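Side-chain contact in oligopeptide ABC transporter, periplasmic oligopeptide-binding protein, putative (Thermotoga maritima MSB8, PDB 5IPW), which probably binds peptides outside the cell membrane and hands them to an ABC transporter for uptake: residues 244-247 against 252-255. Residues are numbered along the deposited sequence; the frame is centred on the assembly and turned at random.
Sequences PITD and FYIL
P244 and L255 form an antiparallel, non-hydrogen-bonded pair, and next to it I245 N donates a nearly straight hydrogen bond of 2.8 Å to I254 O. Beyond it the T246 side chain, not the backbone, bonds the strand. T246 OG1 accepts a hydrogen bond from I254 N at 2.9 Å and donates one to F252 O, also at 2.9 Å. The second bond lies in the carbonyl plane, on a lone pair. T246 chi1 of 72° turns OG1 to the neighbouring strand, where it reaches both groups, and CG2 is left to touch I254 CB at 4.0 Å. One hydroxyl thus satisfies two main-chain groups just after strand 242-244 ends and the loop begins. CG1 and CD1 of I245 pack against I254 CG2.

The Y253 side chain runs alongside P244, with CE1 3.8 Å from P244 CB. Y253 chi1 of -179° swings the ring away from its own backbone N, and its end comes back to the 244-247 segment. The carbonyl O of T246 approaches the Y253 ring from its rim, close to the ring plane. The Y253 hydroxyl is hydrogen-bonded to L231 O. L255 CD2 meets P244 CD at 4.0 Å.

Strands 242-244 and 252-257 form a β-hairpin joined by loop 245-251, into which the T246 hydroxyl continues the cross-strand bonding. On its other side, strand 252-257 pairs with strand 276-281. Y253 stacks on W67 and touches I76 of helix 73-80, while L255 reaches I80 of the same helix.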
loop_
_atom_site.group_PDB
_atom_site.type_symbol
_atom_site.label_atom_id
_atom_site.label_comp_id
_atom_site.label_asym_id
_atom_site.label_seq_id
_atom_site.Cartn_x
_atom_site.Cartn_y
_atom_site.Cartn_z
ATOM N N PRO A 244 -11.314 11.364 18.350
ATOM C CA PRO A 244 -12.562 12.068 18.032
ATOM C C PRO A 244 -13.250 12.687 19.245
ATOM O O PRO A 244 -13.409 12.024 20.257
ATOM C CB PRO A 244 -13.441 10.971 17.429
ATOM C CG PRO A 244 -12.868 9.692 17.938
ATOM C CD PRO A 244 -11.395 9.929 18.030
ATOM N N ILE A 245 -13.638 13.954 19.137
ATOM C CA ILE A 245 -14.452 14.590 20.175
ATOM C C ILE A 245 -15.876 14.979 19.713
ATOM O O ILE A 245 -16.645 15.521 20.503
ATOM C CB ILE A 245 -13.739 15.801 20.811
ATOM C CG1 ILE A 245 -13.345 16.839 19.759
ATOM C CG2 ILE A 245 -12.515 15.334 21.579
ATOM C CD1 ILE A 245 -12.966 18.183 20.356
ATOM N N THR A 246 -16.224 14.700 18.455
ATOM C CA THR A 246 -17.594 14.904 17.962
ATOM C C THR A 246 -18.074 13.701 17.157
ATOM O O THR A 246 -17.285 12.834 16.788
ATOM C CB THR A 246 -17.746 16.175 17.085
ATOM O OG1 THR A 246 -17.124 15.980 15.805
ATOM C CG2 THR A 246 -17.159 17.395 17.775
ATOM N N ASP A 247 -19.377 13.664 16.892
ATOM C CA ASP A 247 -19.992 12.580 16.136
ATOM C C ASP A 247 -19.661 12.758 14.658
ATOM O O ASP A 247 -19.657 13.879 14.166
ATOM C CB ASP A 247 -21.514 12.599 16.336
ATOM C CG ASP A 247 -22.174 11.304 15.910
ATOM O OD1 ASP A 247 -22.093 10.316 16.673
ATOM O OD2 ASP A 247 -22.764 11.267 14.809
ATOM N N PHE A 252 -19.216 18.898 11.127
ATOM C CA PHE A 252 -17.801 18.979 11.479
ATOM C C PHE A 252 -17.392 17.838 12.418
ATOM O O PHE A 252 -17.755 17.822 13.593
ATOM C CB PHE A 252 -17.479 20.350 12.076
ATOM C CG PHE A 252 -17.707 21.475 11.112
ATOM C CD1 PHE A 252 -16.955 21.562 9.947
ATOM C CD2 PHE A 252 -18.697 22.424 11.341
ATOM C CE1 PHE A 252 -17.172 22.583 9.037
ATOM C CE2 PHE A 252 -18.921 23.448 10.433
ATOM C CZ PHE A 252 -18.156 23.528 9.280
ATOM N N TYR A 253 -16.665 16.872 11.861
ATOM C CA TYR A 253 -16.089 15.770 12.629
ATOM C C TYR A 253 -14.720 16.212 13.132
ATOM O O TYR A 253 -13.810 16.448 12.336
ATOM C CB TYR A 253 -15.964 14.530 11.751
ATOM C CG TYR A 253 -15.403 13.317 12.452
ATOM C CD1 TYR A 253 -15.950 12.860 13.647
ATOM C CD2 TYR A 253 -14.340 12.601 11.901
ATOM C CE1 TYR A 253 -15.442 11.738 14.281
ATOM C CE2 TYR A 253 -13.831 11.479 12.526
ATOM C CZ TYR A 253 -14.381 11.056 13.716
ATOM O OH TYR A 253 -13.866 9.942 14.338
ATOM N N ILE A 254 -14.582 16.346 14.448
ATOM C CA ILE A 254 -13.383 16.944 15.033
ATOM C C ILE A 254 -12.536 15.947 15.813
ATOM O O ILE A 254 -13.046 15.224 16.676
ATOM C CB ILE A 254 -13.728 18.135 15.946
ATOM C CG1 ILE A 254 -14.513 19.190 15.143
ATOM C CG2 ILE A 254 -12.453 18.738 16.529
ATOM C CD1 ILE A 254 -14.964 20.400 15.939
ATOM N N LEU A 255 -11.238 15.929 15.497
ATOM C CA LEU A 255 -10.247 15.187 16.278
ATOM C C LEU A 255 -9.430 16.154 17.119
ATOM O O LEU A 255 -9.029 17.206 16.647
ATOM C CB LEU A 255 -9.317 14.383 15.381
ATOM C CG LEU A 255 -9.969 13.525 14.303
ATOM C CD1 LEU A 255 -8.930 13.117 13.287
ATOM C CD2 LEU A 255 -10.639 12.295 14.882
#